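Local coordinates for protein DegQ (Legionella fallonii, PDB 3PV2) that is a self-compartmentalising HtrA-family protease, probably also a chaperone, with a trypsin-like protease domain and two PDZ domains, that forms large 12-meric assemblies, at residues R405-K416 / E430-R441. Numbering follows the deposited sequence.
Sequences RPGDIIISANKK and EKKKELLVQVLR
Asp408 and Arg441 form a side-on, two-point salt bridge: NE of Arg441 meets OD1 of Asp408 at 2.8 Å, and NH2 reaches OD2, each oxygen using its syn lone pair. Carboxylate and guanidinium lie nearly coplanar, 8° apart. From above the carboxylate plane, Arg405 N donates to the same OD2 at 2.8 Å, a bond that ties the carboxylate back across the Arg405–Asp408 type II turn; Gly403 O takes a further bond from Arg441 NH2.

Asn414 works similarly at the far end. With CG anti to its carbonyl carbon (chi1 -64°), its amide reaches the 430-441 segment, where OD1 accepts Leu436 N at 3.0 Å, tilted modestly from the amide plane, and Lys431 NZ at 2.9 Å, high over the opposite face. ND2 donates a hydrogen bond to Glu430 OE1 at 3.0 Å from above the carboxylate plane; the same oxygen forms a salt bridge with Lys416 NZ. A water joins ND2 to Lys431 N and Glu434 O.

Between these polar ends, strands 409-413 and 435-441 pair antiparallel within the sheet of the second PDZ domain. Ile409 and Leu440 exchange both backbone bonds; beyond them Ile411 and Ser412 together face Gln438, a classic beta bulge, with Ile411 N bonded to Gln438 O and Gln438 N to Ser412 O.

Apolar contacts divide between the faces. Ile410 CG1 lies 4.0 Å from Val439 CG1, and with Ala413 it packs under helix 421-428. The end of Ile411 reaches over to Leu440 and Gln438 on the other face, where Ser412 OG donates to Gln438 OE1 in its carbonyl plane and Gln438 NE2 bonds Ser287 O of the second subunit.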
loop_
_atom_site.group_PDB
_atom_site.type_symbol
_atom_site.label_atom_id
_atom_site.label_comp_id
_atom_site.label_asym_id
_atom_site.label_seq_id
_atom_site.Cartn_x
_atom_site.Cartn_y
_atom_site.Cartn_z
ATOM N N ARG B 405 -1.992 38.739 25.258
ATOM C CA ARG B 405 -2.183 37.291 25.241
ATOM C C ARG B 405 -1.759 36.630 26.573
ATOM O O ARG B 405 -0.892 37.162 27.316
ATOM C CB ARG B 405 -1.307 36.692 24.127
ATOM C CG ARG B 405 -1.714 37.082 22.692
ATOM C CD ARG B 405 -3.013 36.426 22.246
ATOM N NE ARG B 405 -3.403 36.872 20.900
ATOM C CZ ARG B 405 -4.058 37.986 20.608
ATOM N NH1 ARG B 405 -4.450 38.861 21.553
ATOM N NH2 ARG B 405 -4.367 38.208 19.347
ATOM N N PRO B 406 -2.348 35.464 26.859
ATOM C CA PRO B 406 -2.017 34.753 28.067
ATOM C C PRO B 406 -0.532 34.668 28.212
ATOM O O PRO B 406 0.179 34.508 27.216
ATOM C CB PRO B 406 -2.638 33.369 27.850
ATOM C CG PRO B 406 -3.898 33.705 26.943
ATOM C CD PRO B 406 -3.312 34.737 26.003
ATOM N N GLY B 407 -0.023 34.809 29.440
ATOM C CA GLY B 407 1.432 34.821 29.596
ATOM C C GLY B 407 2.081 36.163 29.637
ATOM O O GLY B 407 3.170 36.252 30.171
ATOM N N ASP B 408 1.451 37.193 29.037
ATOM C CA ASP B 408 1.921 38.535 29.133
ATOM C C ASP B 408 2.041 39.059 30.560
ATOM O O ASP B 408 1.182 38.750 31.391
ATOM C CB ASP B 408 0.996 39.451 28.343
ATOM C CG ASP B 408 1.196 39.358 26.841
ATOM O OD1 ASP B 408 2.119 38.647 26.385
ATOM O OD2 ASP B 408 0.417 40.027 26.070
ATOM N N ILE B 409 3.101 39.812 30.864
ATOM C CA ILE B 409 3.175 40.486 32.103
ATOM C C ILE B 409 2.967 41.964 31.883
ATOM O O ILE B 409 3.741 42.607 31.157
ATOM C CB ILE B 409 4.539 40.312 32.848
ATOM C CG1 ILE B 409 5.004 38.836 32.916
ATOM C CG2 ILE B 409 4.456 40.917 34.255
ATOM C CD1 ILE B 409 4.014 37.894 33.384
ATOM N N ILE B 410 1.934 42.538 32.511
ATOM C CA ILE B 410 1.716 43.976 32.513
ATOM C C ILE B 410 2.603 44.644 33.549
ATOM O O ILE B 410 2.459 44.433 34.763
ATOM C CB ILE B 410 0.307 44.328 32.783
ATOM C CG1 ILE B 410 -0.563 43.751 31.670
ATOM C CG2 ILE B 410 0.071 45.874 32.774
ATOM C CD1 ILE B 410 -2.106 43.721 32.085
ATOM N N ILE B 411 3.581 45.372 33.044
ATOM C CA ILE B 411 4.569 45.996 33.926
ATOM C C ILE B 411 4.405 47.500 34.129
ATOM O O ILE B 411 4.976 48.034 35.061
ATOM C CB ILE B 411 5.999 45.702 33.491
ATOM C CG1 ILE B 411 6.271 46.275 32.122
ATOM C CG2 ILE B 411 6.253 44.196 33.466
ATOM C CD1 ILE B 411 7.897 46.364 31.884
ATOM N N SER B 412 3.536 48.160 33.351
ATOM C CA SER B 412 3.178 49.522 33.584
ATOM C C SER B 412 1.891 49.777 32.893
ATOM O O SER B 412 1.462 49.058 31.976
ATOM C CB SER B 412 4.314 50.445 33.087
ATOM O OG SER B 412 4.226 50.705 31.652
ATOM N N ALA B 413 1.147 50.721 33.429
ATOM C CA ALA B 413 -0.127 51.068 32.868
ATOM C C ALA B 413 -0.228 52.608 32.976
ATOM O O ALA B 413 0.040 53.177 34.032
ATOM C CB ALA B 413 -1.305 50.402 33.611
ATOM N N ASN B 414 -0.621 53.239 31.883
ATOM C CA ASN B 414 -0.583 54.721 31.746
ATOM C C ASN B 414 0.676 55.289 32.345
ATOM O O ASN B 414 0.629 56.247 33.098
ATOM C CB ASN B 414 -1.795 55.347 32.396
ATOM C CG ASN B 414 -3.138 54.924 31.702
ATOM O OD1 ASN B 414 -3.133 54.501 30.543
ATOM N ND2 ASN B 414 -4.267 55.028 32.431
ATOM N N LYS B 415 1.800 54.655 32.009
ATOM C CA LYS B 415 3.129 55.078 32.390
ATOM C C LYS B 415 3.395 54.968 33.846
ATOM O O LYS B 415 4.292 55.609 34.323
ATOM C CB LYS B 415 3.418 56.550 32.008
ATOM C CG LYS B 415 2.917 56.985 30.703
ATOM C CD LYS B 415 3.442 56.068 29.656
ATOM C CE LYS B 415 4.762 56.489 29.065
ATOM N NZ LYS B 415 5.393 55.264 28.477
ATOM N N LYS B 416 2.653 54.175 34.581
ATOM C CA LYS B 416 2.964 54.006 35.991
ATOM C C LYS B 416 3.250 52.531 36.220
ATOM O O LYS B 416 2.588 51.681 35.596
ATOM C CB LYS B 416 1.746 54.439 36.813
ATOM C CG LYS B 416 1.452 55.953 36.796
ATOM C CD LYS B 416 -0.017 56.270 37.368
ATOM C CE LYS B 416 -0.616 57.531 36.670
ATOM N NZ LYS B 416 -1.094 57.368 35.233
ATOM N N GLU B 430 -8.452 55.413 35.610
ATOM C CA GLU B 430 -8.044 56.769 35.261
ATOM C C GLU B 430 -8.762 57.378 34.041
ATOM O O GLU B 430 -9.324 58.516 34.171
ATOM C CB GLU B 430 -6.539 56.849 35.042
ATOM C CG GLU B 430 -5.712 56.717 36.365
ATOM C CD GLU B 430 -4.204 56.630 36.069
ATOM O OE1 GLU B 430 -3.830 56.747 34.851
ATOM O OE2 GLU B 430 -3.427 56.435 37.043
ATOM N N LYS B 431 -8.713 56.756 32.858
ATOM C CA LYS B 431 -9.281 57.481 31.648
ATOM C C LYS B 431 -10.436 56.658 31.179
ATOM O O LYS B 431 -10.449 55.410 31.344
ATOM C CB LYS B 431 -8.334 57.692 30.429
ATOM C CG LYS B 431 -6.898 58.148 30.712
ATOM C CD LYS B 431 -6.013 58.099 29.433
ATOM C CE LYS B 431 -4.522 57.665 29.744
ATOM N NZ LYS B 431 -3.853 56.669 28.757
ATOM N N LYS B 432 -11.431 57.327 30.647
ATOM C CA LYS B 432 -12.513 56.590 29.977
ATOM C C LYS B 432 -12.106 56.079 28.554
ATOM O O LYS B 432 -12.682 55.115 28.074
ATOM C CB LYS B 432 -13.759 57.479 29.901
ATOM C CG LYS B 432 -14.612 57.468 31.235
ATOM C CD LYS B 432 -15.504 56.194 31.372
ATOM C CE LYS B 432 -16.805 56.410 32.182
ATOM N NZ LYS B 432 -16.616 56.360 33.660
ATOM N N LYS B 433 -11.173 56.738 27.858
ATOM C CA LYS B 433 -11.001 56.422 26.441
ATOM C C LYS B 433 -10.066 55.198 26.189
ATOM O O LYS B 433 -10.316 54.394 25.344
ATOM C CB LYS B 433 -10.420 57.614 25.724
ATOM C CG LYS B 433 -10.007 57.309 24.278
ATOM C CD LYS B 433 -9.857 58.608 23.384
ATOM C CE LYS B 433 -10.665 58.501 22.057
ATOM N NZ LYS B 433 -12.162 58.496 22.279
ATOM N N GLU B 434 -8.989 55.083 26.921
ATOM C CA GLU B 434 -8.023 54.070 26.585
ATOM C C GLU B 434 -7.152 53.781 27.750
ATOM O O GLU B 434 -7.091 54.590 28.715
ATOM C CB GLU B 434 -7.177 54.600 25.492
ATOM C CG GLU B 434 -6.502 55.807 26.038
ATOM C CD GLU B 434 -6.033 56.778 24.956
ATOM O OE1 GLU B 434 -6.472 56.678 23.780
ATOM O OE2 GLU B 434 -5.242 57.630 25.344
ATOM N N LEU B 435 -6.518 52.628 27.712
ATOM C CA LEU B 435 -5.538 52.264 28.679
ATOM C C LEU B 435 -4.294 51.841 27.936
ATOM O O LEU B 435 -4.298 50.907 27.146
ATOM C CB LEU B 435 -6.044 51.101 29.551
ATOM C CG LEU B 435 -5.050 50.476 30.554
ATOM C CD1 LEU B 435 -4.598 51.412 31.640
ATOM C CD2 LEU B 435 -5.604 49.203 31.277
ATOM N N LEU B 436 -3.187 52.504 28.266
ATOM C CA LEU B 436 -1.913 52.179 27.696
ATOM C C LEU B 436 -1.211 51.172 28.579
ATOM O O LEU B 436 -0.999 51.433 29.757
ATOM C CB LEU B 436 -1.070 53.443 27.576
ATOM C CG LEU B 436 0.340 53.180 27.047
ATOM C CD1 LEU B 436 0.209 52.902 25.595
ATOM C CD2 LEU B 436 1.259 54.423 27.361
ATOM N N VAL B 437 -0.932 49.978 28.061
ATOM C CA VAL B 437 -0.247 48.937 28.886
ATOM C C VAL B 437 1.092 48.599 28.235
ATOM O O VAL B 437 1.270 48.670 26.995
ATOM C CB VAL B 437 -1.049 47.684 29.061
ATOM C CG1 VAL B 437 -2.434 48.048 29.526
ATOM C CG2 VAL B 437 -1.244 47.032 27.737
ATOM N N GLN B 438 2.105 48.481 29.065
ATOM C CA GLN B 438 3.354 47.957 28.606
ATOM C C GLN B 438 3.435 46.500 29.027
ATOM O O GLN B 438 3.343 46.191 30.212
ATOM C CB GLN B 438 4.524 48.712 29.265
ATOM C CG GLN B 438 5.860 48.255 28.782
ATOM C CD GLN B 438 6.999 49.008 29.442
ATOM O OE1 GLN B 438 6.773 49.674 30.453
ATOM N NE2 GLN B 438 8.249 48.801 28.968
ATOM N N VAL B 439 3.586 45.597 28.052
ATOM C CA VAL B 439 3.601 44.164 28.335
ATOM C C VAL B 439 4.946 43.568 28.051
ATOM O O VAL B 439 5.586 43.929 27.057
ATOM C CB VAL B 439 2.522 43.338 27.558
ATOM C CG1 VAL B 439 1.008 43.639 28.028
ATOM C CG2 VAL B 439 2.646 43.409 26.066
ATOM N N LEU B 440 5.404 42.650 28.908
ATOM C CA LEU B 440 6.615 41.898 28.659
ATOM C C LEU B 440 6.126 40.567 28.132
ATOM O O LEU B 440 5.211 39.956 28.702
ATOM C CB LEU B 440 7.371 41.687 29.968
ATOM C CG LEU B 440 8.699 42.394 30.255
ATOM C CD1 LEU B 440 8.724 43.914 29.935
ATOM C CD2 LEU B 440 9.223 42.103 31.641
ATOM N N ARG B 441 6.762 40.092 27.064
ATOM C CA ARG B 441 6.386 38.840 26.475
ATOM C C ARG B 441 7.701 38.116 26.128
ATOM O O ARG B 441 8.435 38.532 25.221
ATOM C CB ARG B 441 5.561 39.083 25.194
ATOM C CG ARG B 441 5.352 37.760 24.369
ATOM C CD ARG B 441 4.222 37.846 23.288
ATOM N NE ARG B 441 3.079 38.682 23.728
ATOM C CZ ARG B 441 2.178 39.207 22.920
ATOM N NH1 ARG B 441 2.297 39.043 21.604
ATOM N NH2 ARG B 441 1.177 39.944 23.427
HETATM O O HOH W 1 6.104 36.742 29.182
HETATM O O HOH W 2 -7.045 54.604 31.629
#